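Local coordinates for protein rhamnogalacturonan endolyase YesW (Bacillus subtilis, PDB 2ZUX) that cleaves the rhamnogalacturonan backbone in the hairy regions of plant cell-wall pectin by endo-acting elimination, and needs calcium or manganese for activity, at residues I272-L275 with R279-L282; A296-D301 with S305-L310; L310-S315 with A319-G324; A331-D336 with R396-G401; D339-I342 with A347-H350. One frame throughout, in Å; residues are numbered along the deposited sequence.

Overall arrangement
Contacts 1, 2 and 3 follow one another along a single four-stranded propeller sheet and the loop that leaves it. Contact 5 lies in the next sheet, and contact 4 ties that sheet's calcium loop to the sheet after it. Contacts 1 and 5 are buried hairpin pairings; contacts 2, 3 and 4 are only partly buried. Contacts 1 and 2 combine backbone bonds with aromatic packing, contact 3 has a few van der Waals touches, contact 5 adds calcium ligands to its backbone bonds, and contact 4 is valine-alanine packing beside the same two ions. Asp339 of contact 5 accepts from Tyr274 N in contact 1, and Trp308 of contact 2 donates to His350 O.

Contact 1: I272-L275 with R279-L282; sequences IAYL and RPSL
The pyrrolidine of Pro280 lies over one face of the Tyr274 ring in a CH-pi contact, its CD 4.2 Å from the ring centroid and 27° off the normal. Arg279 C lies over the rim of the same face, 3.5 Å from Tyr274 CD1. With CG beside the backbone N (chi1 -74°), the tyrosine ring folds back against the facing chain, and its OH goes on to bond Gln4 O and Tyr184 OH. Next to it Ile272 CG2 touches Pro280 CB at 3.7 Å, in the closely packed part of the contact. Here the antiparallel hairpin of strands 268-273 and 281-286, the first two of a four-stranded propeller sheet, has its turn end, with Tyr274 the centre of an inverse gamma turn: Ala273 N donates to Ser281 O at 3.0 Å, and Ser281 N returns a bond of 2.8 Å to Ala273 O. On the face of Ala273 and Ser281, Leu275 CD1 rests 3.6 Å from Ser281 CB, while Ser281 OG turns to Asn298. The looser side is that of Arg279, partly exposed: its side chain starts away from 272-275, with CB 5.2 Å from Tyr274 CD1, and ends in a weak bond from NH2 to Asp187 O.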
# COMPACT_ATOMS: atom_id res chain seq x y z
N ILE A 272 -7.03 6.61 -1.66
CA ILE A 272 -7.18 7.86 -0.91
C ILE A 272 -6.39 8.94 -1.64
O ILE A 272 -5.24 8.72 -2.01
CB ILE A 272 -6.62 7.72 0.53
CG1 ILE A 272 -7.37 6.63 1.32
CG2 ILE A 272 -6.66 9.06 1.25
CD1 ILE A 272 -8.84 6.88 1.59
N ALA A 273 -7.02 10.09 -1.87
CA ALA A 273 -6.41 11.20 -2.60
C ALA A 273 -6.79 12.52 -1.95
O ALA A 273 -7.95 12.73 -1.61
CB ALA A 273 -6.88 11.20 -4.04
N TYR A 274 -5.82 13.42 -1.80
CA TYR A 274 -6.09 14.76 -1.24
C TYR A 274 -6.49 15.69 -2.39
O TYR A 274 -5.69 16.53 -2.84
CB TYR A 274 -4.88 15.28 -0.48
CG TYR A 274 -4.66 14.63 0.87
CD1 TYR A 274 -4.56 15.40 2.03
CD2 TYR A 274 -4.57 13.24 1.00
CE1 TYR A 274 -4.36 14.80 3.28
CE2 TYR A 274 -4.38 12.63 2.24
CZ TYR A 274 -4.27 13.42 3.37
OH TYR A 274 -4.08 12.83 4.59
N LEU A 275 -7.72 15.52 -2.86
CA LEU A 275 -8.23 16.27 -4.01
C LEU A 275 -8.32 17.77 -3.77
O LEU A 275 -8.18 18.56 -4.71
CB LEU A 275 -9.59 15.71 -4.44
CG LEU A 275 -9.64 14.21 -4.74
CD1 LEU A 275 -11.07 13.77 -4.92
CD2 LEU A 275 -8.79 13.87 -5.96
N ARG A 279 -7.09 17.76 2.80
CA ARG A 279 -7.74 16.66 3.49
C ARG A 279 -8.01 15.50 2.54
O ARG A 279 -8.14 15.71 1.34
CB ARG A 279 -9.04 17.13 4.13
CG ARG A 279 -8.81 18.07 5.31
CD ARG A 279 -10.12 18.71 5.75
NE ARG A 279 -10.96 17.77 6.48
CZ ARG A 279 -12.13 18.08 7.05
NH1 ARG A 279 -12.60 19.31 6.97
NH2 ARG A 279 -12.82 17.15 7.70
N PRO A 280 -8.08 14.27 3.08
CA PRO A 280 -8.28 13.09 2.23
C PRO A 280 -9.68 12.97 1.66
O PRO A 280 -10.66 13.37 2.31
CB PRO A 280 -8.01 11.93 3.18
CG PRO A 280 -8.38 12.46 4.54
CD PRO A 280 -7.92 13.90 4.50
N SER A 281 -9.75 12.41 0.45
CA SER A 281 -10.98 11.96 -0.18
C SER A 281 -10.83 10.50 -0.56
O SER A 281 -9.70 9.98 -0.63
CB SER A 281 -11.28 12.77 -1.45
OG SER A 281 -11.43 14.16 -1.17
N LEU A 282 -11.95 9.85 -0.80
CA LEU A 282 -12.00 8.43 -1.14
C LEU A 282 -12.30 8.27 -2.62
O LEU A 282 -13.25 8.87 -3.12
CB LEU A 282 -13.11 7.78 -0.31
CG LEU A 282 -13.44 6.31 -0.58
CD1 LEU A 282 -12.28 5.45 -0.10
CD2 LEU A 282 -14.74 5.94 0.12

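Contact 2: A296-D301 with S305-L310; sequences AYNFRD and SKLWTL
Strands 296-300 and 305-310 run antiparallel at 156°, their axes 4.4 Å apart at closest. Asn298 and Ser305 form a hydrogen-bonded pair, N to O in both directions, and Tyr297 faces Lys306 as the non-hydrogen-bonded pair. Farther along, Leu307 and Trp308 both stand opposite Ala296 in a classic beta bulge: Leu307 N donates to Ala296 O at 2.7 Å, and Ala296 N to Trp308 O at 3.1 Å. The methyl of Ala296 sits over one face of the Trp308 indole: CB is 3.7 Å from the centroid of the six-membered ring, 18° off its normal. Trp308 CG stands between its own N and C (chi1 52°), which folds the indole back over the neighbouring strand, and its NE1 bonds His350 O. Leu307 crosses the Asn298 side chain at about a right angle, both of its methyls against the amide. Round the Ser305 end a water lies 2.7 Å from Ser305 OG. On the other face, Tyr297 CB meets Ser305 O at 3.4 Å; the tyrosine OH bonds Glu248 O, and Lys306 NZ forms a salt bridge with the same glutamate. The two strands form the last hairpin of a four-stranded antiparallel beta-propeller blade, with 303-311 outermost.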
# COMPACT_ATOMS: atom_id res chain seq x y z
N ALA A 296 -15.32 10.07 -6.80
CA ALA A 296 -14.69 10.59 -5.60
C ALA A 296 -15.74 10.93 -4.55
O ALA A 296 -16.83 11.43 -4.88
CB ALA A 296 -13.87 11.81 -5.93
N TYR A 297 -15.40 10.65 -3.30
CA TYR A 297 -16.26 10.91 -2.15
C TYR A 297 -15.49 11.58 -1.03
O TYR A 297 -14.28 11.39 -0.90
CB TYR A 297 -16.81 9.61 -1.57
CG TYR A 297 -17.57 8.70 -2.51
CD1 TYR A 297 -18.95 8.71 -2.53
CD2 TYR A 297 -16.90 7.80 -3.34
CE1 TYR A 297 -19.66 7.87 -3.36
CE2 TYR A 297 -17.60 6.94 -4.18
CZ TYR A 297 -18.99 6.99 -4.18
OH TYR A 297 -19.69 6.14 -5.01
N ASN A 298 -16.20 12.34 -0.21
CA ASN A 298 -15.70 12.74 1.10
C ASN A 298 -16.50 12.06 2.20
O ASN A 298 -17.68 11.77 2.03
CB ASN A 298 -15.76 14.27 1.27
CG ASN A 298 -14.57 14.96 0.66
OD1 ASN A 298 -13.53 14.34 0.45
ND2 ASN A 298 -14.71 16.25 0.37
N PHE A 299 -15.83 11.78 3.31
CA PHE A 299 -16.51 11.42 4.54
C PHE A 299 -16.06 12.40 5.61
O PHE A 299 -14.94 12.32 6.11
CB PHE A 299 -16.24 9.97 4.96
CG PHE A 299 -16.87 9.61 6.28
CD1 PHE A 299 -18.26 9.47 6.39
CD2 PHE A 299 -16.09 9.44 7.42
CE1 PHE A 299 -18.85 9.16 7.61
CE2 PHE A 299 -16.69 9.13 8.65
CZ PHE A 299 -18.07 8.99 8.73
N ARG A 300 -16.94 13.35 5.91
CA ARG A 300 -16.62 14.46 6.80
C ARG A 300 -17.89 14.87 7.50
O ARG A 300 -18.98 14.77 6.93
CB ARG A 300 -16.06 15.64 6.00
CG ARG A 300 -14.73 15.35 5.30
CD ARG A 300 -14.27 16.48 4.40
NE ARG A 300 -13.18 16.00 3.54
CZ ARG A 300 -12.44 16.78 2.76
NH1 ARG A 300 -12.63 18.10 2.74
NH2 ARG A 300 -11.48 16.25 2.00
N ASP A 301 -17.76 15.32 8.75
CA ASP A 301 -18.91 15.82 9.52
C ASP A 301 -20.03 14.78 9.59
O ASP A 301 -21.22 15.13 9.55
CB ASP A 301 -19.44 17.14 8.93
CG ASP A 301 -18.32 18.09 8.54
OD1 ASP A 301 -17.60 18.57 9.44
OD2 ASP A 301 -18.17 18.37 7.33
N SER A 305 -20.37 12.17 1.04
CA SER A 305 -20.80 13.00 -0.09
C SER A 305 -20.02 12.65 -1.35
O SER A 305 -18.83 12.34 -1.29
CB SER A 305 -20.62 14.48 0.24
OG SER A 305 -19.28 14.79 0.56
N LYS A 306 -20.71 12.68 -2.49
CA LYS A 306 -20.07 12.44 -3.78
C LYS A 306 -19.55 13.75 -4.36
O LYS A 306 -20.26 14.76 -4.37
CB LYS A 306 -21.05 11.77 -4.74
CG LYS A 306 -20.45 11.46 -6.10
CD LYS A 306 -21.40 10.65 -6.97
CE LYS A 306 -22.53 11.50 -7.52
NZ LYS A 306 -23.27 10.79 -8.59
N LEU A 307 -18.31 13.74 -4.84
CA LEU A 307 -17.64 14.96 -5.31
C LEU A 307 -17.64 15.09 -6.82
O LEU A 307 -17.89 16.17 -7.36
CB LEU A 307 -16.19 14.99 -4.82
CG LEU A 307 -15.96 14.85 -3.31
CD1 LEU A 307 -14.47 14.85 -3.05
CD2 LEU A 307 -16.65 15.96 -2.51
N TRP A 308 -17.34 13.99 -7.52
CA TRP A 308 -17.32 13.98 -8.98
C TRP A 308 -17.32 12.57 -9.52
O TRP A 308 -17.09 11.62 -8.78
CB TRP A 308 -16.13 14.78 -9.54
CG TRP A 308 -14.73 14.48 -9.03
CD1 TRP A 308 -13.95 15.32 -8.28
CD2 TRP A 308 -13.89 13.33 -9.32
NE1 TRP A 308 -12.72 14.77 -8.07
CE2 TRP A 308 -12.65 13.56 -8.69
CE3 TRP A 308 -14.08 12.14 -10.05
CZ2 TRP A 308 -11.60 12.63 -8.75
CZ3 TRP A 308 -13.02 11.22 -10.10
CH2 TRP A 308 -11.80 11.47 -9.45
N THR A 309 -17.58 12.48 -10.82
CA THR A 309 -17.56 11.24 -11.58
C THR A 309 -16.80 11.47 -12.89
O THR A 309 -17.01 12.49 -13.55
CB THR A 309 -19.00 10.80 -11.94
OG1 THR A 309 -19.74 10.58 -10.74
CG2 THR A 309 -19.01 9.51 -12.76
N LEU A 310 -15.90 10.55 -13.24
CA LEU A 310 -15.36 10.47 -14.59
C LEU A 310 -15.91 9.19 -15.21
O LEU A 310 -15.78 8.11 -14.64
CB LEU A 310 -13.83 10.45 -14.61
CG LEU A 310 -13.23 10.39 -16.02
CD1 LEU A 310 -13.65 11.58 -16.88
CD2 LEU A 310 -11.73 10.31 -15.95
O HOH W 1 -18.98 14.62 3.24

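Contact 3: L310-S315 with A319-G324; sequences LDSSKS and AFAGQG
Ser312 carries this small contact, pushing its CB and hydroxyl toward Phe320 and Ala321. A chi1 of 68° swings OG out to the facing segment, where it lies 3.7 Å from Ala321 CB. That approach is van der Waals; the hydroxyl is hydrogen-bonded instead to Thr292 N, just ahead of strand 293-300. Ser312 CB also packs 3.8 Å from Phe320 C, so the serine rests against the peptide that joins Phe320 to Ala321, while the phenylalanine ring goes to Met346. No hydrogen bond links the two segments directly.

The chain leaves strand 303-311 through a type I beta turn from Asp311 to Lys314, closed by Lys314 N donating to Asp311 O, and then loops on toward strand 329-331 of the next propeller sheet. Asp311 shapes the turn from within. Its carboxylate swings anti to the backbone N (chi1 -178°), and OD1 accepts from Ser313 N at 2.9 Å, an Asx turn, and from Ser313 OG at 2.7 Å. Both donors come from the same face of the carboxylate, well out of its plane. The other oxygen, OD2, makes a salt bridge with Lys314 NZ at 3.6 Å, the lysine chain being bent to turn back on the aspartate. In segment 319-324, Gln323 likewise curls back, NE2 giving a bond of 3.1 Å to Ala321 O, which lies close to the plane of its amide; Gln323 OE1 accepts from Gly361 N.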
# COMPACT_ATOMS: atom_id res chain seq x y z
N LEU A 310 -15.90 10.55 -13.24
CA LEU A 310 -15.36 10.47 -14.59
C LEU A 310 -15.91 9.19 -15.21
O LEU A 310 -15.78 8.11 -14.64
CB LEU A 310 -13.83 10.45 -14.61
CG LEU A 310 -13.23 10.39 -16.02
CD1 LEU A 310 -13.65 11.58 -16.88
CD2 LEU A 310 -11.73 10.31 -15.95
N ASP A 311 -16.53 9.32 -16.38
CA ASP A 311 -17.17 8.20 -17.05
C ASP A 311 -16.72 8.19 -18.51
O ASP A 311 -17.05 9.10 -19.26
CB ASP A 311 -18.69 8.36 -16.93
CG ASP A 311 -19.48 7.22 -17.56
OD1 ASP A 311 -18.92 6.39 -18.30
OD2 ASP A 311 -20.70 7.18 -17.30
N SER A 312 -15.95 7.17 -18.90
CA SER A 312 -15.42 7.12 -20.26
C SER A 312 -16.51 7.00 -21.33
O SER A 312 -16.25 7.30 -22.50
CB SER A 312 -14.43 5.96 -20.40
OG SER A 312 -15.08 4.71 -20.31
N SER A 313 -17.71 6.58 -20.93
CA SER A 313 -18.81 6.37 -21.87
C SER A 313 -19.53 7.67 -22.23
O SER A 313 -20.36 7.68 -23.14
CB SER A 313 -19.80 5.32 -21.34
OG SER A 313 -20.61 5.85 -20.31
N LYS A 314 -19.22 8.74 -21.51
CA LYS A 314 -19.72 10.08 -21.82
C LYS A 314 -18.96 10.67 -23.00
O LYS A 314 -17.74 10.53 -23.10
CB LYS A 314 -19.55 11.00 -20.61
CG LYS A 314 -20.79 11.21 -19.75
CD LYS A 314 -21.35 9.93 -19.16
CE LYS A 314 -22.64 9.53 -19.85
NZ LYS A 314 -23.46 8.64 -18.99
N SER A 315 -19.69 11.35 -23.87
CA SER A 315 -19.10 12.02 -25.03
C SER A 315 -17.95 12.94 -24.62
O SER A 315 -18.10 13.78 -23.73
CB SER A 315 -20.16 12.78 -25.82
OG SER A 315 -21.02 11.88 -26.49
N ALA A 319 -11.24 8.55 -24.78
CA ALA A 319 -9.81 8.23 -24.65
C ALA A 319 -9.47 7.61 -23.30
O ALA A 319 -8.38 7.04 -23.14
CB ALA A 319 -8.97 9.48 -24.87
N PHE A 320 -10.38 7.74 -22.34
CA PHE A 320 -10.14 7.28 -20.97
C PHE A 320 -10.69 5.88 -20.71
O PHE A 320 -10.78 5.43 -19.56
CB PHE A 320 -10.65 8.33 -19.98
CG PHE A 320 -10.06 9.69 -20.22
CD1 PHE A 320 -8.72 9.93 -19.97
CD2 PHE A 320 -10.83 10.71 -20.78
CE1 PHE A 320 -8.15 11.17 -20.24
CE2 PHE A 320 -10.27 11.96 -21.04
CZ PHE A 320 -8.93 12.18 -20.78
N ALA A 321 -11.04 5.19 -21.79
CA ALA A 321 -11.40 3.77 -21.73
C ALA A 321 -10.19 2.93 -22.10
O ALA A 321 -9.36 3.36 -22.89
CB ALA A 321 -12.53 3.49 -22.71
N GLY A 322 -10.08 1.73 -21.53
CA GLY A 322 -9.07 0.77 -21.97
C GLY A 322 -7.65 1.02 -21.51
O GLY A 322 -6.72 0.39 -22.02
N GLN A 323 -7.47 1.90 -20.52
CA GLN A 323 -6.12 2.36 -20.15
C GLN A 323 -5.65 1.90 -18.77
O GLN A 323 -4.46 1.95 -18.50
CB GLN A 323 -6.02 3.89 -20.24
CG GLN A 323 -6.38 4.47 -21.61
CD GLN A 323 -5.65 3.78 -22.74
OE1 GLN A 323 -4.42 3.70 -22.75
NE2 GLN A 323 -6.41 3.27 -23.70
N GLY A 324 -6.57 1.49 -17.91
CA GLY A 324 -6.21 1.21 -16.52
C GLY A 324 -5.44 -0.08 -16.30
O GLY A 324 -5.52 -1.03 -17.09

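Contact 4: A331-D336 with R396-G401. With CA (calcium ion), chain L; CA (calcium ion), chain K.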
# COMPACT_ATOMS: atom_id res chain seq x y z
N ALA A 331 -0.73 10.99 -6.60
CA ALA A 331 0.34 11.94 -6.33
C ALA A 331 -0.03 13.30 -6.86
O ALA A 331 -0.79 13.42 -7.83
CB ALA A 331 1.65 11.48 -6.98
N ASP A 332 0.54 14.33 -6.25
CA ASP A 332 0.44 15.67 -6.81
C ASP A 332 1.50 15.76 -7.90
O ASP A 332 2.69 15.92 -7.62
CB ASP A 332 0.67 16.73 -5.73
CG ASP A 332 0.70 18.14 -6.30
OD1 ASP A 332 0.23 18.35 -7.43
OD2 ASP A 332 1.20 19.04 -5.60
N VAL A 333 1.06 15.63 -9.15
CA VAL A 333 1.98 15.59 -10.28
C VAL A 333 2.18 16.95 -10.94
O VAL A 333 3.18 17.18 -11.60
CB VAL A 333 1.53 14.57 -11.37
CG1 VAL A 333 1.41 13.16 -10.78
CG2 VAL A 333 0.23 15.01 -12.06
N ASP A 334 1.21 17.85 -10.75
CA ASP A 334 1.23 19.14 -11.46
C ASP A 334 1.62 20.32 -10.57
O ASP A 334 1.65 21.47 -11.03
CB ASP A 334 -0.10 19.39 -12.20
CG ASP A 334 -1.30 19.40 -11.27
OD1 ASP A 334 -1.10 19.45 -10.04
OD2 ASP A 334 -2.45 19.36 -11.76
N GLY A 335 1.91 20.05 -9.30
CA GLY A 335 2.44 21.05 -8.38
C GLY A 335 1.45 21.99 -7.72
O GLY A 335 1.87 22.97 -7.08
N ASP A 336 0.15 21.71 -7.84
CA ASP A 336 -0.88 22.58 -7.25
C ASP A 336 -1.24 22.21 -5.80
O ASP A 336 -2.15 22.81 -5.21
CB ASP A 336 -2.13 22.66 -8.15
CG ASP A 336 -2.83 21.32 -8.32
OD1 ASP A 336 -2.48 20.36 -7.60
OD2 ASP A 336 -3.74 21.20 -9.18
N ARG A 396 7.36 7.92 -18.50
CA ARG A 396 6.70 9.15 -18.92
C ARG A 396 6.71 10.25 -17.88
O ARG A 396 6.90 10.00 -16.68
CB ARG A 396 5.26 8.85 -19.32
CG ARG A 396 4.29 8.68 -18.14
CD ARG A 396 2.94 8.27 -18.65
NE ARG A 396 1.82 8.31 -17.71
CZ ARG A 396 1.16 7.23 -17.27
NH1 ARG A 396 1.56 6.00 -17.58
NH2 ARG A 396 0.09 7.39 -16.50
N ASP A 397 6.48 11.46 -18.36
CA ASP A 397 6.21 12.61 -17.52
C ASP A 397 4.86 12.37 -16.84
O ASP A 397 3.85 12.20 -17.51
CB ASP A 397 6.17 13.85 -18.43
CG ASP A 397 5.95 15.14 -17.67
OD1 ASP A 397 5.00 15.24 -16.87
OD2 ASP A 397 6.73 16.09 -17.92
N ALA A 398 4.85 12.35 -15.51
CA ALA A 398 3.62 12.02 -14.78
C ALA A 398 2.48 13.01 -15.02
O ALA A 398 1.30 12.64 -15.02
CB ALA A 398 3.90 11.90 -13.28
N ALA A 399 2.84 14.28 -15.19
CA ALA A 399 1.86 15.36 -15.32
C ALA A 399 1.30 15.53 -16.73
O ALA A 399 0.11 15.78 -16.89
CB ALA A 399 2.47 16.68 -14.85
N THR A 400 2.16 15.40 -17.74
CA THR A 400 1.74 15.68 -19.11
C THR A 400 1.46 14.40 -19.90
O THR A 400 0.76 14.44 -20.92
CB THR A 400 2.81 16.46 -19.90
OG1 THR A 400 3.94 15.61 -20.13
CG2 THR A 400 3.25 17.72 -19.14
N GLY A 401 2.01 13.28 -19.43
CA GLY A 401 1.87 12.02 -20.14
C GLY A 401 2.85 11.81 -21.27
O GLY A 401 2.85 10.77 -21.91
CA CA L . -1.87 18.44 -8.32
CA CA K . -4.54 19.37 -10.52
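Val333 spreads its two methyls over the turn at Ala398 and Ala399: CG1 lies 3.7 Å from Ala398 CB, and CG2 packs beside Ala399, 3.9 Å from its CB. The residue sits in a DxDxDG calcium-binding loop of the kind seen in EF hands, which follows strand 329-331 of one propeller sheet; the alanines belong to the turn after strand 393-397 of the next sheet. The contact thus joins neighbouring sheets by small apolar groups, without a hydrogen bond between the segments. The valine's rotation, with CG1 on the side of its backbone N (chi1 -58°), lets each branch meet one alanine. Ala399 CB also presses on the backbone, 3.4 Å from Val333 O.

On the alanine side the turn is tied by Asp397. Its OD1 accepts from Thr400 N at 3.0 Å, an Asx motif, and more weakly from Ala399 N, while OD2 forms a salt bridge with Arg375. Gly401 N closes the turn on Asp397 O.

Val333 is flanked by metal ligands, whose side chains lead to the calcium ions and take no direct part in the apolar touch. Asp332, Asp334 and Asp336 each give OD1 to one ion, whose shell is completed by Lys338 O and the carboxylate of Glu340. Asp334 and Asp336 bridge: their second oxygens bind the other calcium, which Glu340, Asp349 and His350 also hold. Asp334 OD1 lies 2.1 Å from the first ion, and Asp334 OD2 lies 2.4 Å from the second.

Contact 5: D339-I342 with A347-H350; sequences DEII and AVDH. With CA (calcium ion), chain K; CA (calcium ion), chain L.
Glu340 reaches from its strand along the side of Asp349, and each step of the chain meets something. CB lies 3.5 Å from Val348 O; CG passes 3.4 Å from Asp349 OD1; the chain then bends at chi2 (76°), which turns the carboxylate toward the metals. CD comes to 2.7 Å from the calcium ion that OE1 and OE2 both bind. OE2 alone also binds the second calcium, at 2.4 Å, so this oxygen bridges the two. OE1 further accepts from Val333 N, which helps fix the rotation of the carboxylate.

The ligands sit at one end of the hairpin of strands 340-343 and 346-348, the middle pair of a four-stranded propeller sheet. Ile341 and Val348 form its hydrogen-bonded pair, with 2.9 Å from Ile341 N to Val348 O and a matching bond from Val348 N back to Ile341 O. Their side chains share the face packed by Trp308, while on the other face Ile342 CD1 touches Ala347 CB.

Past the strand end, Asp349 OD1 lies 2.4 Å from the second calcium, its carboxylate plane 57° from that of Glu340; OD1 also takes a weak bond from His350 N. A chi1 of 69° brings His350 ND1 round to the same ion, 2.6 Å away in the ring plane. Asp334 and Asp336 complete its protein ligands. His350 CB lies 3.3 Å from Asp339 O, a buried carbonyl oxygen with no polar partner in the model.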
# COMPACT_ATOMS: atom_id res chain seq x y z
N ASP A 339 -3.92 16.22 -5.16
CA ASP A 339 -3.57 14.92 -5.75
C ASP A 339 -4.30 14.63 -7.04
O ASP A 339 -5.50 14.87 -7.18
CB ASP A 339 -3.82 13.79 -4.75
CG ASP A 339 -2.82 13.76 -3.63
OD1 ASP A 339 -1.66 14.18 -3.85
OD2 ASP A 339 -3.18 13.32 -2.53
N GLU A 340 -3.54 14.09 -7.98
CA GLU A 340 -4.05 13.51 -9.20
C GLU A 340 -3.97 11.99 -9.10
O GLU A 340 -3.33 11.44 -8.19
CB GLU A 340 -3.25 14.03 -10.39
CG GLU A 340 -3.56 15.51 -10.76
CD GLU A 340 -2.93 16.52 -9.81
OE1 GLU A 340 -1.74 16.37 -9.44
OE2 GLU A 340 -3.62 17.51 -9.41
N ILE A 341 -4.64 11.32 -10.03
CA ILE A 341 -4.72 9.86 -10.04
C ILE A 341 -4.02 9.33 -11.29
O ILE A 341 -4.38 9.71 -12.40
CB ILE A 341 -6.19 9.40 -10.03
CG1 ILE A 341 -6.93 9.95 -8.80
CG2 ILE A 341 -6.28 7.87 -10.08
CD1 ILE A 341 -8.43 10.10 -8.98
N ILE A 342 -3.02 8.47 -11.09
CA ILE A 342 -2.34 7.80 -12.19
C ILE A 342 -3.04 6.46 -12.37
O ILE A 342 -2.88 5.54 -11.56
CB ILE A 342 -0.83 7.63 -11.92
CG1 ILE A 342 -0.14 8.98 -11.67
CG2 ILE A 342 -0.15 6.88 -13.08
CD1 ILE A 342 -0.32 10.00 -12.79
N ALA A 347 -4.38 9.55 -16.80
CA ALA A 347 -4.34 10.28 -15.54
C ALA A 347 -5.60 11.12 -15.43
O ALA A 347 -6.13 11.59 -16.45
CB ALA A 347 -3.11 11.15 -15.45
N VAL A 348 -6.06 11.29 -14.19
CA VAL A 348 -7.28 12.01 -13.88
C VAL A 348 -6.91 13.12 -12.90
O VAL A 348 -6.20 12.88 -11.92
CB VAL A 348 -8.34 11.07 -13.27
CG1 VAL A 348 -9.63 11.82 -12.92
CG2 VAL A 348 -8.62 9.92 -14.22
N ASP A 349 -7.41 14.32 -13.17
CA ASP A 349 -7.12 15.50 -12.36
C ASP A 349 -7.89 15.47 -11.04
O ASP A 349 -8.81 14.67 -10.86
CB ASP A 349 -7.46 16.76 -13.16
CG ASP A 349 -6.60 17.95 -12.81
OD1 ASP A 349 -5.77 17.89 -11.87
OD2 ASP A 349 -6.75 18.97 -13.51
N HIS A 350 -7.52 16.38 -10.14
CA HIS A 350 -8.09 16.42 -8.80
C HIS A 350 -9.59 16.72 -8.80
O HIS A 350 -10.28 16.46 -7.82
CB HIS A 350 -7.36 17.47 -7.96
CG HIS A 350 -7.62 18.88 -8.40
ND1 HIS A 350 -6.80 19.56 -9.27
CD2 HIS A 350 -8.64 19.72 -8.10
CE1 HIS A 350 -7.29 20.77 -9.47
NE2 HIS A 350 -8.41 20.89 -8.78
CA CA K . -4.54 19.37 -10.52
CA CA L . -1.87 18.44 -8.32